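Local structure of ABC transporter ATP-binding protein (Leptospira interrogans serovar Copenhageni, 4HZI) at residues L79-I84 with I110-S115; L126-T131 with K180-L185; L170-T173 with E178-K181. The protein is the ATPase subunit of an orphan ABC transporter involved in manganese utilization and tolerance, and probably binds and hydrolyses ATP to drive transport. One frame throughout, in Å; residues are numbered along the deposited sequence.

Interaction 1: residues L79-I84 with I110-S115; sequences LIYGMI and IGILDS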
ATOM      1  N   LEU A  79     -14.255  12.606  11.662  1.00 23.92           N
ATOM      2  CA  LEU A  79     -15.159  12.882  12.730  1.00 25.05           C
ATOM      3  C   LEU A  79     -14.378  13.153  14.002  1.00 25.35           C
ATOM      4  O   LEU A  79     -14.623  14.127  14.705  1.00 24.46           O
ATOM      5  CB  LEU A  79     -16.125  11.711  12.850  1.00 25.40           C
ATOM      6  CG  LEU A  79     -17.366  11.934  13.695  1.00 26.56           C
ATOM      7  CD1 LEU A  79     -18.484  10.989  13.312  1.00 25.90           C
ATOM      8  CD2 LEU A  79     -17.038  11.783  15.180  1.00 26.44           C
ATOM      9  N   ILE A  80     -13.377  12.303  14.301  1.00 24.89           N
ATOM     10  CA  ILE A  80     -12.528  12.583  15.478  1.00 23.67           C
ATOM     11  C   ILE A  80     -11.788  13.949  15.393  1.00 24.76           C
ATOM     12  O   ILE A  80     -11.615  14.625  16.402  1.00 25.09           O
ATOM     13  CB  ILE A  80     -11.560  11.394  15.725  1.00 24.65           C
ATOM     14  CG1 ILE A  80     -12.359  10.145  16.093  1.00 25.51           C
ATOM     15  CG2 ILE A  80     -10.549  11.704  16.822  1.00 26.72           C
ATOM     16  CD1 ILE A  80     -11.621   8.834  16.058  1.00 26.73           C
ATOM     17  N   TYR A  81     -11.459  14.405  14.184  1.00 25.44           N
ATOM     18  CA  TYR A  81     -10.744  15.655  13.992  1.00 26.38           C
ATOM     19  C   TYR A  81     -11.687  16.849  13.831  1.00 29.69           C
ATOM     20  O   TYR A  81     -11.241  17.965  13.533  1.00 29.34           O
ATOM     21  CB  TYR A  81      -9.795  15.522  12.796  1.00 27.17           C
ATOM     22  CG  TYR A  81      -8.646  16.514  12.761  1.00 30.83           C
ATOM     23  CD1 TYR A  81      -7.808  16.696  13.860  1.00 32.53           C
ATOM     24  CD2 TYR A  81      -8.396  17.279  11.621  1.00 33.77           C
ATOM     25  CE1 TYR A  81      -6.748  17.621  13.824  1.00 31.92           C
ATOM     26  CE2 TYR A  81      -7.326  18.165  11.572  1.00 33.14           C
ATOM     27  CZ  TYR A  81      -6.511  18.338  12.675  1.00 34.90           C
ATOM     28  OH  TYR A  81      -5.468  19.253  12.619  1.00 33.85           O
ATOM     29  N   GLY A  82     -12.979  16.631  14.034  1.00 28.49           N
ATOM     30  CA  GLY A  82     -13.992  17.710  13.997  1.00 29.97           C
ATOM     31  C   GLY A  82     -14.334  18.237  12.605  1.00 35.04           C
ATOM     32  O   GLY A  82     -14.796  19.399  12.467  1.00 31.97           O
ATOM     33  N   MET A  83     -14.107  17.423  11.576  1.00 32.03           N
ATOM     34  CA  MET A  83     -14.330  17.845  10.174  1.00 34.16           C
ATOM     35  C   MET A  83     -15.752  17.544   9.709  1.00 33.81           C
ATOM     36  O   MET A  83     -16.256  18.193   8.779  1.00 32.97           O
ATOM     37  CB  MET A  83     -13.345  17.202   9.190  1.00 34.53           C
ATOM     38  CG  MET A  83     -11.874  17.587   9.309  1.00 47.12           C
ATOM     39  SD  MET A  83     -11.368  19.118   8.472  1.00 66.29           S
ATOM     40  CE  MET A  83     -11.953  18.815   6.806  1.00 57.23           C
ATOM     41  N   ILE A  84     -16.366  16.533  10.323  1.00 27.42           N
ATOM     42  CA  ILE A  84     -17.764  16.186  10.142  1.00 30.56           C
ATOM     43  C   ILE A  84     -18.390  15.941  11.489  1.00 29.11           C
ATOM     44  O   ILE A  84     -17.709  15.565  12.468  1.00 31.99           O
ATOM     45  CB  ILE A  84     -17.982  14.920   9.283  1.00 31.54           C
ATOM     46  CG1 ILE A  84     -17.341  13.705   9.944  1.00 30.10           C
ATOM     47  CG2 ILE A  84     -17.445  15.130   7.886  1.00 33.66           C
ATOM     48  CD1 ILE A  84     -17.588  12.414   9.171  1.00 36.00           C
ATOM     49  N   ILE A 110      -5.128  17.782  19.013  1.00 30.19           N
ATOM     50  CA  ILE A 110      -5.010  16.492  18.341  1.00 29.09           C
ATOM     51  C   ILE A 110      -3.991  16.606  17.223  1.00 33.98           C
ATOM     52  O   ILE A 110      -4.209  17.360  16.266  1.00 34.17           O
ATOM     53  CB  ILE A 110      -6.341  16.047  17.745  1.00 30.18           C
ATOM     54  CG1 ILE A 110      -7.422  15.959  18.828  1.00 29.53           C
ATOM     55  CG2 ILE A 110      -6.170  14.697  17.058  1.00 27.06           C
ATOM     56  CD1 ILE A 110      -8.789  15.452  18.312  1.00 35.52           C
ATOM     57  N   GLY A 111      -2.864  15.895  17.342  1.00 26.03           N
ATOM     58  CA  GLY A 111      -1.884  15.856  16.247  1.00 29.38           C
ATOM     59  C   GLY A 111      -2.317  14.885  15.177  1.00 32.68           C
ATOM     60  O   GLY A 111      -2.878  13.851  15.493  1.00 33.71           O
ATOM     61  N   ILE A 112      -2.065  15.204  13.916  1.00 27.48           N
ATOM     62  CA  ILE A 112      -2.366  14.313  12.822  1.00 30.46           C
ATOM     63  C   ILE A 112      -1.151  14.069  11.994  1.00 32.09           C
ATOM     64  O   ILE A 112      -0.480  15.034  11.580  1.00 31.35           O
ATOM     65  CB  ILE A 112      -3.377  14.900  11.809  1.00 37.68           C
ATOM     66  CG1 ILE A 112      -4.672  15.276  12.485  1.00 43.49           C
ATOM     67  CG2 ILE A 112      -3.617  13.887  10.672  1.00 39.98           C
ATOM     68  CD1 ILE A 112      -5.479  14.082  12.925  1.00 45.09           C
ATOM     69  N   LEU A 113      -0.869  12.797  11.737  1.00 28.53           N
ATOM     70  CA  LEU A 113       0.126  12.432  10.734  1.00 32.28           C
ATOM     71  C   LEU A 113      -0.638  11.841   9.543  1.00 33.85           C
ATOM     72  O   LEU A 113      -1.181  10.717   9.615  1.00 30.55           O
ATOM     73  CB  LEU A 113       1.128  11.434  11.308  1.00 31.06           C
ATOM     74  CG  LEU A 113       2.460  11.211  10.548  1.00 35.12           C
ATOM     75  CD1 LEU A 113       3.284  10.120  11.207  1.00 30.17           C
ATOM     76  CD2 LEU A 113       2.307  10.878   9.082  1.00 33.86           C
ATOM     77  N   ASP A 114      -0.700  12.590   8.453  1.00 34.37           N
ATOM     78  CA  ASP A 114      -1.305  12.102   7.197  1.00 49.32           C
ATOM     79  C   ASP A 114      -0.441  12.528   5.995  1.00 54.13           C
ATOM     80  O   ASP A 114       0.034  13.650   5.920  1.00 57.89           O
ATOM     81  CB  ASP A 114      -2.793  12.506   7.065  1.00 57.67           C
ATOM     82  CG  ASP A 114      -3.000  13.923   6.564  1.00 64.88           C
ATOM     83  OD1 ASP A 114      -2.112  14.790   6.749  1.00 69.08           O
ATOM     84  OD2 ASP A 114      -4.081  14.160   5.985  1.00 78.73           O
ATOM     85  N   SER A 115      -0.197  11.591   5.090  1.00 69.62           N
ATOM     86  CA  SER A 115       0.833  11.771   4.063  1.00 78.55           C
ATOM     87  C   SER A 115       0.352  12.604   2.872  1.00 76.63           C
ATOM     88  O   SER A 115       1.168  13.154   2.144  1.00 85.38           O
ATOM     89  CB  SER A 115       1.353  10.403   3.606  1.00 88.22           C
ATOM     90  OG  SER A 115       1.703   9.604   4.735  1.00 83.70           O
TER
HETATM   91  O   HOH W   1      -3.725  19.319  14.568  1.00 34.58           O
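I80 and Y81, at the end of the helix that leaves the probable Walker A loop, pack against I110 and I112 of strand 110-113. The helix closes in a Schellman motif: G82, at positive phi, is its C-prime residue, with M83 N bonded to N78 O and G82 N to L79 O. Y81 is the first residue past the helical conformation, and a chi1 of -159° swings its ring away from its own N and out to the strand. I112 meets one face of this ring in a CH-pi contact, its CG1 3.6 Å from the Y81 ring centroid and 21° off the normal. The end of the same side chain lies toward the ring's rim, I112 CD1 being 3.6 Å from Y81 CD1. A water in the ring plane joins the two segments, 2.6 Å from Y81 OH and 2.6 Å from I110 O, to which it donates. I110 CD1 packs 3.5 Å from I80 O, whose hydrogen bond comes from Y98 OH. Strand 110-113 is an outermost strand of the mixed six-stranded sheet, paired in parallel with strand 194-198, whose F194 and I196 also touch I80.

Interaction 2: residues L126-T131 with K180-L185; sequences LTVKDT and KKILFL
V128 and I182 bring helices 128-133 and 176-188 closest within the two segments, their CA atoms 6.9 Å apart, and the interface between 126-131 and 180-185 is wholly apolar. I182 carries it by spreading its two branches over different partners. Its CG1 stands anti to the carbonyl carbon (chi1 -65°), and CD1 beyond it comes to 3.8 Å from V128 CG1; the side chains of V128 and I182 cross at about a right angle. The other branch, I182 CG2, faces T131, with its methyl carbon 4.1 Å from T131 CG2. The T131 hydroxyl points back into its own helix, which leaves T131 CG2 on the isoleucine side: T131 OG1 donates to T127 O at 2.7 Å, tilted 33° out of the carbonyl plane. T131 N reaches the same oxygen from the opposite face, at 2.9 Å, so T127 O is gripped by two donors. By family topology these helices probably belong to the helical subdomain of the ABC ATPase fold, and helix 176-188 starts within the sequence LSSGE, which resembles the family's LSGGQ signature motif and is probably its counterpart. Helix 128-133 is introduced by T127 at its N-cap, where T127 and D130 form a capping box. D130 N donates to T127 OG1 at 3.1 Å, though the position of this hydroxyl is less certain, and the return bond from T127 N to D130 OD2, 3.5 Å long, is weak. Around the buried contact, L174 touches both V128 and I182, Y171 lies against T131, and L158 of helix 148-160 meets V128. On another side of helix 176-188, K181 NZ forms a salt bridge with D211, and F184 meets the ring of Y219 edge-to-face.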
ATOM      1  N   LEU A 126      10.558  23.097   1.156  1.00 59.21           N
ATOM      2  CA  LEU A 126      10.902  23.546   2.506  1.00 49.06           C
ATOM      3  C   LEU A 126      11.982  22.675   3.095  1.00 46.69           C
ATOM      4  O   LEU A 126      12.163  21.534   2.673  1.00 50.66           O
ATOM      5  CB  LEU A 126       9.665  23.501   3.411  1.00 50.15           C
ATOM      6  CG  LEU A 126       8.439  24.258   2.888  1.00 55.09           C
ATOM      7  CD1 LEU A 126       7.163  23.896   3.642  1.00 48.47           C
ATOM      8  CD2 LEU A 126       8.701  25.756   2.947  1.00 55.59           C
ATOM      9  N   THR A 127      12.709  23.211   4.069  1.00 40.84           N
ATOM     10  CA  THR A 127      13.667  22.420   4.819  1.00 39.80           C
ATOM     11  C   THR A 127      12.903  21.507   5.807  1.00 42.99           C
ATOM     12  O   THR A 127      11.681  21.648   5.968  1.00 44.07           O
ATOM     13  CB  THR A 127      14.652  23.308   5.590  1.00 52.29           C
ATOM     14  OG1 THR A 127      13.937  24.111   6.553  1.00 47.24           O
ATOM     15  CG2 THR A 127      15.456  24.214   4.602  1.00 50.03           C
ATOM     16  N   VAL A 128      13.642  20.606   6.460  1.00 37.99           N
ATOM     17  CA  VAL A 128      13.141  19.791   7.564  1.00 41.42           C
ATOM     18  C   VAL A 128      12.584  20.681   8.678  1.00 45.06           C
ATOM     19  O   VAL A 128      11.437  20.529   9.089  1.00 34.60           O
ATOM     20  CB  VAL A 128      14.246  18.849   8.095  1.00 37.84           C
ATOM     21  CG1 VAL A 128      13.929  18.265   9.446  1.00 38.88           C
ATOM     22  CG2 VAL A 128      14.510  17.723   7.107  1.00 41.56           C
ATOM     23  N   LYS A 129      13.375  21.643   9.142  1.00 38.61           N
ATOM     24  CA  LYS A 129      12.920  22.523  10.222  1.00 36.77           C
ATOM     25  C   LYS A 129      11.655  23.273   9.802  1.00 34.72           C
ATOM     26  O   LYS A 129      10.699  23.406  10.576  1.00 37.02           O
ATOM     27  CB  LYS A 129      14.045  23.502  10.588  1.00 44.82           C
ATOM     28  CG  LYS A 129      13.741  24.489  11.702  1.00 50.40           C
ATOM     29  CD  LYS A 129      14.737  25.661  11.674  1.00 54.50           C
ATOM     30  CE  LYS A 129      14.355  26.666  10.588  1.00 63.82           C
ATOM     31  NZ  LYS A 129      15.480  27.546  10.161  1.00 70.22           N
ATOM     32  N   ASP A 130      11.665  23.795   8.586  1.00 32.09           N
ATOM     33  CA  ASP A 130      10.537  24.544   8.070  1.00 38.31           C
ATOM     34  C   ASP A 130       9.265  23.689   8.032  1.00 41.59           C
ATOM     35  O   ASP A 130       8.158  24.141   8.330  1.00 40.71           O
ATOM     36  CB  ASP A 130      10.856  25.046   6.665  1.00 47.59           C
ATOM     37  CG  ASP A 130      11.918  26.140   6.665  1.00 60.37           C
ATOM     38  OD1 ASP A 130      12.063  26.823   7.707  1.00 62.01           O
ATOM     39  OD2 ASP A 130      12.600  26.301   5.624  1.00 69.40           O
ATOM     40  N   THR A 131       9.436  22.448   7.628  1.00 38.97           N
ATOM     41  CA  THR A 131       8.320  21.516   7.532  1.00 38.21           C
ATOM     42  C   THR A 131       7.715  21.281   8.903  1.00 35.00           C
ATOM     43  O   THR A 131       6.503  21.242   9.034  1.00 36.97           O
ATOM     44  CB  THR A 131       8.801  20.205   6.879  1.00 38.47           C
ATOM     45  OG1 THR A 131       9.230  20.489   5.536  1.00 34.98           O
ATOM     46  CG2 THR A 131       7.700  19.178   6.838  1.00 36.57           C
ATOM     47  N   LYS A 180       8.435  10.374   6.743  1.00 32.53           N
ATOM     48  CA  LYS A 180       7.397  10.055   7.722  1.00 27.52           C
ATOM     49  C   LYS A 180       7.847  10.424   9.135  1.00 24.25           C
ATOM     50  O   LYS A 180       7.039  10.898   9.915  1.00 25.33           O
ATOM     51  CB  LYS A 180       6.948   8.589   7.641  1.00 28.94           C
ATOM     52  CG  LYS A 180       6.361   8.155   6.299  1.00 28.37           C
ATOM     53  CD  LYS A 180       5.193   8.996   5.868  1.00 34.44           C
ATOM     54  CE  LYS A 180       4.653   8.572   4.506  1.00 37.55           C
ATOM     55  NZ  LYS A 180       3.516   7.648   4.634  1.00 40.87           N
ATOM     56  N   LYS A 181       9.141  10.275   9.450  1.00 25.14           N
ATOM     57  CA  LYS A 181       9.671  10.722  10.742  1.00 27.17           C
ATOM     58  C   LYS A 181       9.448  12.185  10.931  1.00 26.31           C
ATOM     59  O   LYS A 181       9.056  12.621  12.002  1.00 29.95           O
ATOM     60  CB  LYS A 181      11.177  10.459  10.863  1.00 27.11           C
ATOM     61  CG  LYS A 181      11.582   9.019  10.694  1.00 27.75           C
ATOM     62  CD  LYS A 181      13.100   8.861  10.747  1.00 33.26           C
ATOM     63  CE  LYS A 181      13.498   7.481  10.280  1.00 34.67           C
ATOM     64  NZ  LYS A 181      14.939   7.187  10.580  1.00 34.39           N
ATOM     65  N   ILE A 182       9.698  12.952   9.883  1.00 28.06           N
ATOM     66  CA  ILE A 182       9.590  14.384   9.973  1.00 31.65           C
ATOM     67  C   ILE A 182       8.132  14.813  10.065  1.00 34.77           C
ATOM     68  O   ILE A 182       7.793  15.747  10.840  1.00 26.67           O
ATOM     69  CB  ILE A 182      10.365  15.075   8.816  1.00 31.20           C
ATOM     70  CG1 ILE A 182      11.886  14.810   8.948  1.00 30.03           C
ATOM     71  CG2 ILE A 182      10.093  16.550   8.780  1.00 31.50           C
ATOM     72  CD1 ILE A 182      12.477  14.908  10.325  1.00 36.59           C
ATOM     73  N   LEU A 183       7.257  14.129   9.321  1.00 32.79           N
ATOM     74  CA  LEU A 183       5.819  14.350   9.485  1.00 31.13           C
ATOM     75  C   LEU A 183       5.337  13.997  10.891  1.00 25.63           C
ATOM     76  O   LEU A 183       4.459  14.693  11.430  1.00 27.53           O
ATOM     77  CB  LEU A 183       5.000  13.639   8.419  1.00 28.63           C
ATOM     78  CG  LEU A 183       5.260  14.167   7.006  1.00 35.00           C
ATOM     79  CD1 LEU A 183       4.480  13.355   5.985  1.00 34.72           C
ATOM     80  CD2 LEU A 183       4.911  15.635   6.906  1.00 36.05           C
ATOM     81  N   PHE A 184       5.886  12.970  11.500  1.00 24.27           N
ATOM     82  CA  PHE A 184       5.564  12.689  12.873  1.00 26.17           C
ATOM     83  C   PHE A 184       5.972  13.875  13.795  1.00 30.29           C
ATOM     84  O   PHE A 184       5.193  14.338  14.645  1.00 27.23           O
ATOM     85  CB  PHE A 184       6.220  11.407  13.290  1.00 27.76           C
ATOM     86  CG  PHE A 184       5.947  10.996  14.716  1.00 28.72           C
ATOM     87  CD1 PHE A 184       6.750  11.432  15.760  1.00 31.68           C
ATOM     88  CD2 PHE A 184       4.879  10.170  15.027  1.00 31.06           C
ATOM     89  CE1 PHE A 184       6.513  11.036  17.068  1.00 33.42           C
ATOM     90  CE2 PHE A 184       4.631   9.778  16.327  1.00 30.50           C
ATOM     91  CZ  PHE A 184       5.431  10.222  17.359  1.00 32.41           C
ATOM     92  N   LEU A 185       7.178  14.407  13.587  1.00 30.15           N
ATOM     93  CA  LEU A 185       7.637  15.542  14.407  1.00 28.08           C
ATOM     94  C   LEU A 185       6.724  16.744  14.250  1.00 25.93           C
ATOM     95  O   LEU A 185       6.353  17.413  15.233  1.00 32.20           O
ATOM     96  CB  LEU A 185       9.102  15.901  14.085  1.00 29.55           C
ATOM     97  CG  LEU A 185      10.102  14.811  14.396  1.00 31.84           C
ATOM     98  CD1 LEU A 185      11.527  15.286  14.229  1.00 34.46           C
ATOM     99  CD2 LEU A 185       9.853  14.281  15.813  1.00 30.89           C
TER

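Interaction 3: residues L170-T173 with E178-K181; sequences LYNT and EKKK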
ATOM      1  N   LEU A 170      16.628  19.778   2.655  1.00 46.69           N
ATOM      2  CA  LEU A 170      15.317  19.889   2.037  1.00 45.66           C
ATOM      3  C   LEU A 170      14.530  18.597   2.291  1.00 48.25           C
ATOM      4  O   LEU A 170      15.087  17.494   2.184  1.00 40.42           O
ATOM      5  CB  LEU A 170      15.442  20.094   0.537  1.00 48.07           C
ATOM      6  CG  LEU A 170      16.210  21.347   0.113  1.00 57.81           C
ATOM      7  CD1 LEU A 170      16.359  21.356  -1.401  1.00 63.95           C
ATOM      8  CD2 LEU A 170      15.482  22.591   0.610  1.00 55.73           C
ATOM      9  N   TYR A 171      13.242  18.760   2.585  1.00 47.30           N
ATOM     10  CA  TYR A 171      12.346  17.651   2.902  1.00 43.96           C
ATOM     11  C   TYR A 171      12.252  16.685   1.714  1.00 48.35           C
ATOM     12  O   TYR A 171      12.263  15.453   1.881  1.00 44.69           O
ATOM     13  CB  TYR A 171      10.964  18.220   3.264  1.00 46.81           C
ATOM     14  CG  TYR A 171       9.888  17.174   3.471  1.00 42.53           C
ATOM     15  CD1 TYR A 171       9.726  16.547   4.704  1.00 47.63           C
ATOM     16  CD2 TYR A 171       9.031  16.817   2.438  1.00 43.60           C
ATOM     17  CE1 TYR A 171       8.740  15.577   4.890  1.00 40.57           C
ATOM     18  CE2 TYR A 171       8.049  15.854   2.619  1.00 42.34           C
ATOM     19  CZ  TYR A 171       7.913  15.243   3.854  1.00 40.90           C
ATOM     20  OH  TYR A 171       6.933  14.293   4.028  1.00 41.40           O
ATOM     21  N   ASN A 172      12.208  17.247   0.507  1.00 50.09           N
ATOM     22  CA  ASN A 172      12.098  16.438  -0.697  1.00 55.13           C
ATOM     23  C   ASN A 172      13.325  15.590  -1.021  1.00 50.31           C
ATOM     24  O   ASN A 172      13.253  14.716  -1.877  1.00 54.73           O
ATOM     25  CB  ASN A 172      11.676  17.294  -1.903  1.00 65.35           C
ATOM     26  CG  ASN A 172      10.176  17.600  -1.907  1.00 81.12           C
ATOM     27  OD1 ASN A 172       9.368  16.874  -1.308  1.00 81.09           O
ATOM     28  ND2 ASN A 172       9.796  18.679  -2.591  1.00 91.42           N
ATOM     29  N   THR A 173      14.423  15.778  -0.304  1.00 43.76           N
ATOM     30  CA  THR A 173      15.582  14.926  -0.504  1.00 42.68           C
ATOM     31  C   THR A 173      15.677  13.813   0.519  1.00 43.55           C
ATOM     32  O   THR A 173      16.591  12.989   0.458  1.00 44.81           O
ATOM     33  CB  THR A 173      16.885  15.747  -0.518  1.00 49.78           C
ATOM     34  OG1 THR A 173      17.167  16.248   0.799  1.00 46.92           O
ATOM     35  CG2 THR A 173      16.752  16.897  -1.506  1.00 50.61           C
ATOM     36  N   GLU A 178      12.231   8.421   6.224  1.00 32.25           N
ATOM     37  CA  GLU A 178      12.608   9.683   6.864  1.00 33.65           C
ATOM     38  C   GLU A 178      11.572  10.775   6.721  1.00 28.26           C
ATOM     39  O   GLU A 178      11.382  11.522   7.666  1.00 30.49           O
ATOM     40  CB  GLU A 178      13.941  10.189   6.286  1.00 34.91           C
ATOM     41  CG  GLU A 178      15.093   9.315   6.684  1.00 39.61           C
ATOM     42  CD  GLU A 178      16.423   9.667   6.023  1.00 47.78           C
ATOM     43  OE1 GLU A 178      16.455  10.327   4.963  1.00 44.81           O
ATOM     44  OE2 GLU A 178      17.444   9.226   6.583  1.00 51.59           O
ATOM     45  N   LYS A 179      10.907  10.899   5.570  1.00 29.64           N
ATOM     46  CA  LYS A 179       9.830  11.885   5.447  1.00 31.63           C
ATOM     47  C   LYS A 179       8.766  11.647   6.503  1.00 32.90           C
ATOM     48  O   LYS A 179       8.240  12.602   7.073  1.00 27.47           O
ATOM     49  CB  LYS A 179       9.207  11.841   4.077  1.00 36.09           C
ATOM     50  CG  LYS A 179      10.128  12.419   3.025  1.00 41.35           C
ATOM     51  CD  LYS A 179       9.518  12.319   1.648  1.00 44.04           C
ATOM     52  CE  LYS A 179      10.569  12.669   0.611  1.00 44.30           C
ATOM     53  NZ  LYS A 179       9.922  12.760  -0.695  1.00 47.44           N
ATOM     54  N   LYS A 180       8.435  10.374   6.743  1.00 32.53           N
ATOM     55  CA  LYS A 180       7.397  10.055   7.722  1.00 27.52           C
ATOM     56  C   LYS A 180       7.847  10.424   9.135  1.00 24.25           C
ATOM     57  O   LYS A 180       7.039  10.898   9.915  1.00 25.33           O
ATOM     58  CB  LYS A 180       6.948   8.589   7.641  1.00 28.94           C
ATOM     59  CG  LYS A 180       6.361   8.155   6.299  1.00 28.37           C
ATOM     60  CD  LYS A 180       5.193   8.996   5.868  1.00 34.44           C
ATOM     61  CE  LYS A 180       4.653   8.572   4.506  1.00 37.55           C
ATOM     62  NZ  LYS A 180       3.516   7.648   4.634  1.00 40.87           N
ATOM     63  N   LYS A 181       9.141  10.275   9.450  1.00 25.14           N
ATOM     64  CA  LYS A 181       9.671  10.722  10.742  1.00 27.17           C
ATOM     65  C   LYS A 181       9.448  12.185  10.931  1.00 26.31           C
ATOM     66  O   LYS A 181       9.056  12.621  12.002  1.00 29.95           O
ATOM     67  CB  LYS A 181      11.177  10.459  10.863  1.00 27.11           C
ATOM     68  CG  LYS A 181      11.582   9.019  10.694  1.00 27.75           C
ATOM     69  CD  LYS A 181      13.100   8.861  10.747  1.00 33.26           C
ATOM     70  CE  LYS A 181      13.498   7.481  10.280  1.00 34.67           C
ATOM     71  NZ  LYS A 181      14.939   7.187  10.580  1.00 34.39           N
TER
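Y171 and K179 pack together across the LSSGE sequence that probably corresponds to the ABC signature motif: Y171 belongs to the 3-10 segment just before it, and K179 follows it on helix 176-188. The CA atoms of the pair are 6.8 Å apart. With chi1 at 174° the Y171 ring extends out from the 3-10 turn to the lysine. K179 runs fully extended beyond CG and passes over one face of this ring, the two side chains crossing at about a right angle. Its CG makes a CH-pi contact, 4.0 Å from the Y171 ring centroid and 24° off the ring normal, placed toward the rim on the phenolic side. There Y171 OH comes 3.3 Å from K179 CB, at the root of the lysine, while farther out K179 CE passes 3.5 Å from Y171 O. At the end of the lysine, K179 NZ lies 4.0 Å from N172 O and 4.2 Å from N172 OD1, an electrostatic approach at most. The 3-10 turn itself is pinned by T173, which donates twice to L170 O, through T173 N at 3.1 Å and through T173 OG1 at 2.8 Å; Q169 NE2 also bonds to this hydroxyl. From the first turn of helix 176-188, E178 OE1 accepts from S175 N, the residue before that helix, and L174 touches K179. A signature sequence at the start of a helix is characteristic of ABC ATPases, in whose ATP-bound dimers it faces the nucleotide at the Walker A loop of the other subunit.

In the fold
Interactions 2 and 3, their centres 6 Å apart, share K180 and K181 on helix 176-188. L126 O lies 3.0 Å from Y171 N, a probable hydrogen bond, and Y171 OH 3.3 Å from L183 CD1. Interaction 1 lies in what is probably the nucleotide-binding core, its centre about 18 Å from that of interaction 2, yet the same helix is touched by L113, which packs on L183 and F184, and by poorly ordered S115, whose OG lies 2.7 Å from K180 NZ, a probable hydrogen bond. Helix 176-188 thus connects the probable signature region with the strand beside the probable Walker B strand 194-198; 79-84 holds the C-terminal end of the helix after the probable Walker A loop.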